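Local atomic coordinates of HTH-type transcriptional regulator cbl (Escherichia coli K12, PDB entry 2FYI), a protein that is a LysR-type transcriptional regulator that may act as an accessory regulator within the cys regulon, represented here by its cofactor-binding domain. Residues 199-203 with 204-208. Residues are numbered along the deposited sequence; the frame is centred on the assembly and turned at random.
Sequences QLQRN and YVWRF
Arg202 and Gln201 touch Tyr204, Val205 and Trp206 in a local helix-start contact, formed where the loop after strand 189-196 turns into helix 203-212. At the N-cap position, Arg202 offers its backbone O to Val205 N at 3.2 Å, a bent bond whose donor stands above the carbonyl plane. One residue on, Asn203 O accepts from Arg207 N at 3.2 Å, with the donor now in the carbonyl plane, as the regular helical pattern takes over.

The Arg202 side chain also reaches forward to the first turn, over Tyr204. Arg202 CB sits over one face of the Tyr204 ring, 3.8 Å from its centroid, in a CH-pi contact. Bends at chi2 and chi3 then carry the guanidinium round, so that Tyr204 CE1 meets one of its faces, 3.4 Å from Arg202 NH1. The two planes are 66° apart, too steep for a parallel stack. NH1 is hydrogen-bonded to Ser13 O, while Arg202 NH2 makes a weak hydrogen bond to Asn203 OD1.

In this substrate-binding domain, which belongs to the periplasmic-binding-protein clan, the turn lies beside strand 14-20 and helix 29-39: Tyr204 packs on Leu16 and Phe36, Val205 also rests on Leu16, and the indole of Trp206 touches Ile221 and Val225 of helix 218-226.

Trp206 swings back over the incoming loop, its CG anti to the carbonyl carbon (chi1 -60°). Gln201 CB lies over one face of the indole, 3.6 Å from Trp206 NE1, and the amide plane stands 87° to the ring, while Gln201 OE1 lies in van der Waals contact with Val205 CG2, 3.7 Å away. Replacing Trp206 by an alanine would probably leave Gln201 CB and CG without their aromatic cover and deprive Lys222, on helix 218-226, of its cation-pi partner.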
ATOM      1  N   GLN A 199      -0.308 -27.044  13.583  1.00 33.22           N
ATOM      2  CA  GLN A 199      -0.433 -26.141  14.715  1.00 32.66           C
ATOM      3  C   GLN A 199      -1.806 -26.251  15.413  1.00 31.80           C
ATOM      4  O   GLN A 199      -2.841 -26.247  14.746  1.00 32.72           O
ATOM      5  CB  GLN A 199      -0.175 -24.710  14.241  1.00 34.12           C
ATOM      6  CG  GLN A 199       0.028 -23.689  15.343  1.00 35.92           C
ATOM      7  CD  GLN A 199       1.085 -24.130  16.348  1.00 37.21           C
ATOM      8  OE1 GLN A 199       2.051 -24.844  15.995  1.00 38.12           O
ATOM      9  NE2 GLN A 199       0.909 -23.720  17.612  1.00 36.77           N
ATOM     10  N   LEU A 200      -1.815 -26.376  16.743  1.00 29.72           N
ATOM     11  CA  LEU A 200      -3.040 -26.225  17.543  1.00 27.93           C
ATOM     12  C   LEU A 200      -3.508 -24.756  17.603  1.00 28.21           C
ATOM     13  O   LEU A 200      -2.681 -23.834  17.566  1.00 28.45           O
ATOM     14  CB  LEU A 200      -2.790 -26.728  18.961  1.00 26.93           C
ATOM     15  CG  LEU A 200      -2.449 -28.206  19.221  1.00 26.30           C
ATOM     16  CD1 LEU A 200      -2.485 -28.507  20.724  1.00 25.25           C
ATOM     17  CD2 LEU A 200      -3.407 -29.124  18.477  1.00 25.59           C
ATOM     18  N   GLN A 201      -4.819 -24.526  17.714  1.00 28.16           N
ATOM     19  CA  GLN A 201      -5.364 -23.157  17.754  1.00 27.72           C
ATOM     20  C   GLN A 201      -6.460 -22.921  18.799  1.00 28.71           C
ATOM     21  O   GLN A 201      -7.039 -23.874  19.344  1.00 28.72           O
ATOM     22  CB  GLN A 201      -5.918 -22.783  16.397  1.00 27.47           C
ATOM     23  CG  GLN A 201      -4.923 -22.935  15.245  1.00 28.09           C
ATOM     24  CD  GLN A 201      -3.968 -21.745  15.100  1.00 28.03           C
ATOM     25  OE1 GLN A 201      -4.042 -20.748  15.847  1.00 28.26           O
ATOM     26  NE2 GLN A 201      -3.075 -21.840  14.127  1.00 27.08           N
ATOM     27  N   ARG A 202      -6.733 -21.641  19.076  1.00 29.30           N
ATOM     28  CA  ARG A 202      -7.867 -21.226  19.928  1.00 29.72           C
ATOM     29  C   ARG A 202      -9.173 -21.426  19.175  1.00 29.76           C
ATOM     30  O   ARG A 202      -9.180 -21.423  17.940  1.00 30.91           O
ATOM     31  CB  ARG A 202      -7.748 -19.746  20.293  1.00 30.90           C
ATOM     32  CG  ARG A 202      -6.535 -19.370  21.156  1.00 32.00           C
ATOM     33  CD  ARG A 202      -6.743 -19.827  22.586  1.00 33.01           C
ATOM     34  NE  ARG A 202      -8.168 -19.804  22.926  1.00 33.65           N
ATOM     35  CZ  ARG A 202      -8.806 -18.765  23.461  1.00 33.97           C
ATOM     36  NH1 ARG A 202      -8.163 -17.638  23.757  1.00 34.63           N
ATOM     37  NH2 ARG A 202     -10.096 -18.857  23.718  1.00 34.16           N
ATOM     38  N   ASN A 203     -10.281 -21.567  19.884  1.00 29.47           N
ATOM     39  CA  ASN A 203     -11.549 -21.867  19.213  1.00 30.21           C
ATOM     40  C   ASN A 203     -11.935 -20.839  18.152  1.00 30.66           C
ATOM     41  O   ASN A 203     -12.433 -21.198  17.076  1.00 30.90           O
ATOM     42  CB  ASN A 203     -12.684 -22.051  20.223  1.00 31.31           C
ATOM     43  CG  ASN A 203     -12.954 -20.797  21.051  1.00 32.24           C
ATOM     44  OD1 ASN A 203     -12.062 -20.270  21.708  1.00 32.81           O
ATOM     45  ND2 ASN A 203     -14.201 -20.317  21.019  1.00 32.47           N
ATOM     46  N   TYR A 204     -11.688 -19.560  18.446  1.00 30.58           N
ATOM     47  CA  TYR A 204     -12.069 -18.485  17.534  1.00 30.50           C
ATOM     48  C   TYR A 204     -11.319 -18.448  16.179  1.00 30.89           C
ATOM     49  O   TYR A 204     -11.845 -17.901  15.195  1.00 31.10           O
ATOM     50  CB  TYR A 204     -12.033 -17.127  18.227  1.00 30.27           C
ATOM     51  CG  TYR A 204     -10.726 -16.780  18.858  1.00 30.76           C
ATOM     52  CD1 TYR A 204     -10.596 -16.726  20.251  1.00 31.62           C
ATOM     53  CD2 TYR A 204      -9.605 -16.491  18.081  1.00 30.74           C
ATOM     54  CE1 TYR A 204      -9.364 -16.384  20.863  1.00 31.59           C
ATOM     55  CE2 TYR A 204      -8.361 -16.149  18.669  1.00 31.14           C
ATOM     56  CZ  TYR A 204      -8.246 -16.096  20.059  1.00 31.50           C
ATOM     57  OH  TYR A 204      -7.033 -15.762  20.651  1.00 31.41           O
ATOM     58  N   VAL A 205     -10.112 -19.014  16.116  1.00 30.52           N
ATOM     59  CA  VAL A 205      -9.376 -19.040  14.849  1.00 30.02           C
ATOM     60  C   VAL A 205     -10.149 -19.981  13.963  1.00 30.90           C
ATOM     61  O   VAL A 205     -10.427 -19.668  12.813  1.00 30.69           O
ATOM     62  CB  VAL A 205      -7.947 -19.610  15.004  1.00 29.35           C
ATOM     63  CG1 VAL A 205      -7.258 -19.793  13.636  1.00 27.19           C
ATOM     64  CG2 VAL A 205      -7.132 -18.766  15.954  1.00 29.05           C
ATOM     65  N   TRP A 206     -10.523 -21.138  14.516  1.00 32.61           N
ATOM     66  CA  TRP A 206     -11.234 -22.148  13.726  1.00 33.95           C
ATOM     67  C   TRP A 206     -12.536 -21.562  13.198  1.00 34.75           C
ATOM     68  O   TRP A 206     -12.894 -21.761  12.037  1.00 34.09           O
ATOM     69  CB  TRP A 206     -11.495 -23.422  14.522  1.00 34.20           C
ATOM     70  CG  TRP A 206     -10.273 -24.095  15.025  1.00 34.55           C
ATOM     71  CD1 TRP A 206      -9.927 -24.323  16.349  1.00 35.09           C
ATOM     72  CD2 TRP A 206      -9.220 -24.647  14.241  1.00 34.59           C
ATOM     73  NE1 TRP A 206      -8.724 -24.995  16.421  1.00 34.95           N
ATOM     74  CE2 TRP A 206      -8.267 -25.202  15.142  1.00 35.48           C
ATOM     75  CE3 TRP A 206      -8.980 -24.733  12.870  1.00 34.10           C
ATOM     76  CZ2 TRP A 206      -7.090 -25.827  14.694  1.00 35.03           C
ATOM     77  CZ3 TRP A 206      -7.817 -25.351  12.430  1.00 34.46           C
ATOM     78  CH2 TRP A 206      -6.889 -25.890  13.337  1.00 34.66           C
ATOM     79  N   ARG A 207     -13.220 -20.800  14.047  1.00 36.24           N
ATOM     80  CA  ARG A 207     -14.438 -20.167  13.608  1.00 37.94           C
ATOM     81  C   ARG A 207     -14.249 -19.130  12.507  1.00 37.37           C
ATOM     82  O   ARG A 207     -15.037 -19.071  11.578  1.00 37.48           O
ATOM     83  CB  ARG A 207     -15.197 -19.548  14.757  1.00 40.70           C
ATOM     84  CG  ARG A 207     -16.579 -19.175  14.271  1.00 44.55           C
ATOM     85  CD  ARG A 207     -17.419 -20.440  14.063  1.00 47.09           C
ATOM     86  NE  ARG A 207     -18.041 -20.793  15.341  1.00 49.89           N
ATOM     87  CZ  ARG A 207     -19.247 -20.358  15.724  1.00 51.57           C
ATOM     88  NH1 ARG A 207     -19.972 -19.589  14.896  1.00 51.95           N
ATOM     89  NH2 ARG A 207     -19.746 -20.703  16.919  1.00 51.93           N
ATOM     90  N   PHE A 208     -13.216 -18.305  12.610  1.00 36.93           N
ATOM     91  CA  PHE A 208     -12.993 -17.280  11.610  1.00 36.64           C
ATOM     92  C   PHE A 208     -12.965 -17.863  10.216  1.00 37.40           C
ATOM     93  O   PHE A 208     -13.528 -17.299   9.286  1.00 37.03           O
ATOM     94  CB  PHE A 208     -11.677 -16.564  11.857  1.00 36.54           C
ATOM     95  CG  PHE A 208     -11.455 -15.398  10.938  1.00 36.69           C
ATOM     96  CD1 PHE A 208     -11.823 -14.125  11.316  1.00 36.24           C
ATOM     97  CD2 PHE A 208     -10.899 -15.581   9.675  1.00 36.87           C
ATOM     98  CE1 PHE A 208     -11.635 -13.047  10.449  1.00 36.19           C
ATOM     99  CE2 PHE A 208     -10.703 -14.498   8.808  1.00 36.41           C
ATOM    100  CZ  PHE A 208     -11.076 -13.241   9.200  1.00 36.23           C
TER